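Local structure of alpha-1,2-mannosidase (2WW2) at residues Pro84-Leu89 with Asn118-Ser123; Phe133-Pro138 with Leu229-Ala234. The protein hydrolyses alpha-mannosidic linkages with inversion of configuration, as a calcium-dependent family GH92 glycoside hydrolase of a human gut bacterium. All coordinates share one frame; numbering follows the deposited sequence.

Contact 1. Residues Pro84-Leu89 with Asn118-Ser123; sequences PLAGEL and NGLQTS
Leu120 meets Pro84, Leu85 and Ala86 with the two ends of its fork, and this apolar grip is the main direct contact between Pro84-Leu89 and Asn118-Ser123. Its CD2 lies 4.0 Å from Pro84 CG, the two side chains crossing at about a right angle. CD1 takes the other branch, 3.9 Å from Ala86 CB, and also rests against the peptide that joins Leu85 to Ala86. With CG swung opposite its own backbone N (chi1 -177°), Leu120 carries its fork toward the strand, and the two methyls lie one after the other along it. Pro84 CG meets Thr122 as well, reaching its CB at 4.1 Å; the hydroxyl of Thr122 is engaged by the backbone O of Glu134 on the next strand.

The polar part runs through Asn118 and water. No direct hydrogen bond joins the two segments. Instead Asn118 ND2 gives to two waters: one accepts at 2.9 Å from ND2 and also accepts from Ala86 N, while the other, 3.0 Å from ND2, donates to Ala86 O. The amide is held by an Asx turn, in which Leu120 N donates to Asn118 OD1 at 3.0 Å, nearly straight at 167° although the donor is tilted from the carbonyl plane.

The end of strand 80-86 thus runs roughly antiparallel to the residues leading into strand 121-126, packed rather than paired, consistent with facing layers of the beta-rich N-terminal domain. The chemistry implies an apolar seam around Pro84, Leu120 and Thr122 that gives way, at the exposed Asn118, to a hydrated edge where water satisfies both backbone polar atoms of Ala86.

Contact 2. Residues Phe133-Pro138 with Leu229-Ala234; sequences FEVSFP and LTIRTA
Phe133 and Ile231 form a hydrogen-bonded antiparallel pair, with Phe133 N giving to Ile231 O at 2.8 Å and Ile231 N returning to Phe133 O at 3.1 Å. Two residues on, Val135 and Leu229 repeat the exchange: Val135 N lies 2.8 Å from Leu229 O, and Leu229 N lies 2.9 Å from Val135 O. Between them Glu134 faces Thr230 as a non-hydrogen-bonded pair, and the CA-H of Thr230 points at Phe133 O. A water also links Phe133 O to Thr230 OG1.

On the face of Phe133, Val135, Leu229 and Ile231 the side chains close up: Phe133 CB touches Ile231 CB at 3.9 Å, and Val135 CG2 meets Ile231 CD1. Beyond the strand end, Phe137 has CG opposite its carbonyl carbon (chi1 -72°), which turns the ring back toward Leu229 and brings CE2 to 4.0 Å from Leu229 CD2, at the ring's edge. One face of the ring carries Val135 CG1, 3.7 Å above the plane and over its centre.

Further out, Val145 of strand 143-148 packs on Leu229 and Ile231. On the other face Glu134 forms a salt bridge with Lys228 and accepts from Gln121 NE2.

The strands belong to the beta-rich N-terminal domain. Four backbone bonds fix their register, while the chemistry separates an apolar face turned into the domain from a polar one served by water and charge.

Contacts 1 and 2 lie with their centres 11 Å apart and are joined through strand 121-126 of contact 1 and strand 130-136 of contact 2, which follow one another in the chain and pair side by side. Gln121 O and Ser136 N, 2.8 Å apart, probably form one of the bonds of that pairing, and Ser123 OG and Glu134 OE2 make a probable second link at 2.6 Å. The apolar sides merge too: Ala86 CB packs 3.4 Å from Pro138 CG, and Pro84 rests on Val135. Contact 2 thus joins neighbouring strands, whereas contact 1 packs strand 80-86 against them. Thr122 of contact 1 is about 14 Å from a bound sodium ion, too far to coordinate it.

Contact 1. Residues Pro84-Leu89 with Asn118-Ser123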
# COMPACT_ATOMS: atom_id res chain seq x y z
N PRO A 84 23.94 41.40 -6.75
CA PRO A 84 24.85 41.98 -7.74
C PRO A 84 24.46 41.49 -9.15
O PRO A 84 23.97 40.37 -9.30
CB PRO A 84 26.22 41.47 -7.31
CG PRO A 84 25.94 40.22 -6.53
CD PRO A 84 24.57 40.37 -5.92
N LEU A 85 24.65 42.33 -10.16
CA LEU A 85 24.29 41.98 -11.53
C LEU A 85 25.37 42.47 -12.49
O LEU A 85 25.95 43.53 -12.29
CB LEU A 85 22.96 42.65 -11.94
CG LEU A 85 21.66 42.22 -11.25
CD1 LEU A 85 20.54 43.15 -11.71
CD2 LEU A 85 21.30 40.73 -11.55
N ALA A 86 25.63 41.69 -13.54
CA ALA A 86 26.52 42.13 -14.58
C ALA A 86 25.71 42.30 -15.84
O ALA A 86 24.81 41.50 -16.12
CB ALA A 86 27.63 41.09 -14.81
N GLY A 87 26.00 43.36 -16.59
CA GLY A 87 25.37 43.55 -17.88
C GLY A 87 24.08 44.33 -17.79
O GLY A 87 24.10 45.55 -17.68
N GLU A 88 22.96 43.64 -17.82
CA GLU A 88 21.66 44.30 -17.88
C GLU A 88 21.03 44.50 -16.50
O GLU A 88 20.94 43.58 -15.71
CB GLU A 88 20.72 43.52 -18.79
CG GLU A 88 20.96 43.76 -20.28
N LEU A 89 20.60 45.72 -16.22
CA LEU A 89 19.95 46.03 -14.96
C LEU A 89 18.53 45.48 -14.96
O LEU A 89 17.80 45.68 -15.92
CB LEU A 89 19.88 47.55 -14.77
CG LEU A 89 19.14 48.06 -13.52
CD1 LEU A 89 19.84 47.57 -12.25
CD2 LEU A 89 19.05 49.59 -13.55
N ASN A 118 27.54 33.94 -16.15
CA ASN A 118 28.16 35.08 -16.85
C ASN A 118 29.52 35.46 -16.24
O ASN A 118 30.16 36.42 -16.67
CB ASN A 118 27.23 36.31 -16.87
CG ASN A 118 26.89 36.81 -15.47
OD1 ASN A 118 27.52 36.41 -14.50
ND2 ASN A 118 25.89 37.68 -15.37
N GLY A 119 29.95 34.71 -15.24
CA GLY A 119 31.27 34.90 -14.65
C GLY A 119 31.29 35.79 -13.41
O GLY A 119 32.32 35.91 -12.76
N LEU A 120 30.15 36.40 -13.07
CA LEU A 120 30.13 37.22 -11.87
C LEU A 120 30.26 36.31 -10.66
O LEU A 120 29.53 35.33 -10.53
CB LEU A 120 28.83 38.04 -11.78
CG LEU A 120 28.72 39.01 -10.60
CD1 LEU A 120 27.85 40.25 -10.99
CD2 LEU A 120 28.18 38.35 -9.31
N GLN A 121 31.19 36.63 -9.76
CA GLN A 121 31.34 35.81 -8.55
C GLN A 121 30.98 36.64 -7.35
O GLN A 121 31.28 37.84 -7.30
CB GLN A 121 32.77 35.27 -8.43
CG GLN A 121 33.01 34.39 -7.16
CD GLN A 121 33.37 35.19 -5.93
OE1 GLN A 121 33.88 36.31 -6.02
NE2 GLN A 121 33.11 34.63 -4.76
N THR A 122 30.33 36.04 -6.37
CA THR A 122 30.05 36.74 -5.12
C THR A 122 30.09 35.76 -3.95
O THR A 122 29.79 34.58 -4.11
CB THR A 122 28.70 37.49 -5.18
OG1 THR A 122 28.53 38.27 -3.99
CG2 THR A 122 27.54 36.54 -5.31
N SER A 123 30.51 36.25 -2.78
CA SER A 123 30.32 35.47 -1.57
C SER A 123 29.91 36.38 -0.41
O SER A 123 30.12 37.61 -0.46
CB SER A 123 31.52 34.60 -1.22
OG SER A 123 32.56 35.32 -0.58
O HOH W 1 24.46 39.05 -13.32
O HOH W 2 25.07 38.88 -17.95

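Contact 2. Residues Phe133-Pro138 with Leu229-Ala234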
# COMPACT_ATOMS: atom_id res chain seq x y z
N PHE A 133 29.73 41.09 1.91
CA PHE A 133 29.81 40.44 0.60
C PHE A 133 31.14 40.83 -0.06
O PHE A 133 31.66 41.94 0.18
CB PHE A 133 28.74 40.99 -0.36
CG PHE A 133 27.32 40.57 -0.04
CD1 PHE A 133 26.60 39.75 -0.92
CD2 PHE A 133 26.69 41.02 1.12
CE1 PHE A 133 25.29 39.38 -0.63
CE2 PHE A 133 25.37 40.64 1.41
CZ PHE A 133 24.67 39.82 0.53
N GLU A 134 31.66 39.97 -0.94
CA GLU A 134 32.64 40.40 -1.92
C GLU A 134 31.94 40.18 -3.26
O GLU A 134 31.15 39.25 -3.40
CB GLU A 134 33.91 39.54 -1.86
CG GLU A 134 33.62 38.09 -2.35
CD GLU A 134 34.80 37.12 -2.26
OE1 GLU A 134 35.97 37.58 -2.35
OE2 GLU A 134 34.54 35.89 -2.09
N VAL A 135 32.18 41.05 -4.25
CA VAL A 135 31.67 40.79 -5.58
C VAL A 135 32.82 40.97 -6.58
O VAL A 135 33.51 41.98 -6.53
CB VAL A 135 30.52 41.75 -5.98
CG1 VAL A 135 30.05 41.41 -7.40
CG2 VAL A 135 29.35 41.73 -4.97
N SER A 136 33.03 39.97 -7.44
CA SER A 136 33.97 40.08 -8.55
C SER A 136 33.18 40.21 -9.86
O SER A 136 32.55 39.25 -10.31
CB SER A 136 34.85 38.83 -8.58
OG SER A 136 35.83 38.92 -9.59
N PHE A 137 33.19 41.40 -10.47
CA PHE A 137 32.39 41.64 -11.68
C PHE A 137 33.14 41.17 -12.93
O PHE A 137 34.34 41.33 -13.00
CB PHE A 137 32.09 43.14 -11.85
CG PHE A 137 31.07 43.69 -10.86
CD1 PHE A 137 29.72 43.47 -11.04
CD2 PHE A 137 31.49 44.43 -9.77
CE1 PHE A 137 28.79 43.98 -10.16
CE2 PHE A 137 30.57 44.94 -8.88
CZ PHE A 137 29.21 44.71 -9.07
N PRO A 138 32.42 40.62 -13.94
CA PRO A 138 33.12 40.29 -15.19
C PRO A 138 33.62 41.55 -15.86
O PRO A 138 32.93 42.56 -15.87
CB PRO A 138 32.05 39.63 -16.06
CG PRO A 138 30.74 39.80 -15.34
CD PRO A 138 31.00 40.23 -13.93
N LEU A 229 34.37 44.45 -5.17
CA LEU A 229 33.49 45.31 -4.39
C LEU A 229 33.23 44.63 -3.06
O LEU A 229 32.93 43.43 -3.03
CB LEU A 229 32.15 45.49 -5.13
CG LEU A 229 31.09 46.36 -4.45
CD1 LEU A 229 31.50 47.85 -4.52
CD2 LEU A 229 29.74 46.14 -5.11
N THR A 230 33.33 45.38 -1.97
CA THR A 230 32.86 44.89 -0.68
C THR A 230 31.55 45.58 -0.33
O THR A 230 31.40 46.78 -0.56
CB THR A 230 33.89 45.16 0.43
OG1 THR A 230 35.08 44.42 0.15
CG2 THR A 230 33.35 44.72 1.77
N ILE A 231 30.59 44.82 0.19
CA ILE A 231 29.33 45.39 0.67
C ILE A 231 29.22 44.99 2.12
O ILE A 231 29.31 43.80 2.44
CB ILE A 231 28.10 44.81 -0.05
CG1 ILE A 231 28.30 44.84 -1.57
CG2 ILE A 231 26.82 45.61 0.34
CD1 ILE A 231 27.13 44.21 -2.36
N ARG A 232 29.02 45.96 3.00
CA ARG A 232 28.88 45.69 4.43
C ARG A 232 27.48 46.07 4.81
O ARG A 232 27.02 47.13 4.40
CB ARG A 232 29.85 46.55 5.26
CG ARG A 232 31.31 46.32 4.89
CD ARG A 232 32.27 47.29 5.64
NE ARG A 232 33.60 47.09 5.07
CZ ARG A 232 34.15 47.92 4.19
NH1 ARG A 232 33.53 49.03 3.84
NH2 ARG A 232 35.35 47.63 3.68
N THR A 233 26.81 45.23 5.60
CA THR A 233 25.42 45.51 5.94
C THR A 233 25.05 45.02 7.35
O THR A 233 25.65 44.07 7.87
CB THR A 233 24.47 44.92 4.85
OG1 THR A 233 23.13 45.35 5.08
CG2 THR A 233 24.51 43.39 4.82
N ALA A 234 24.12 45.71 8.01
CA ALA A 234 23.56 45.24 9.27
C ALA A 234 22.16 45.80 9.40
O ALA A 234 21.80 46.75 8.69
CB ALA A 234 24.43 45.66 10.47
O HOH W 3 34.86 41.68 0.89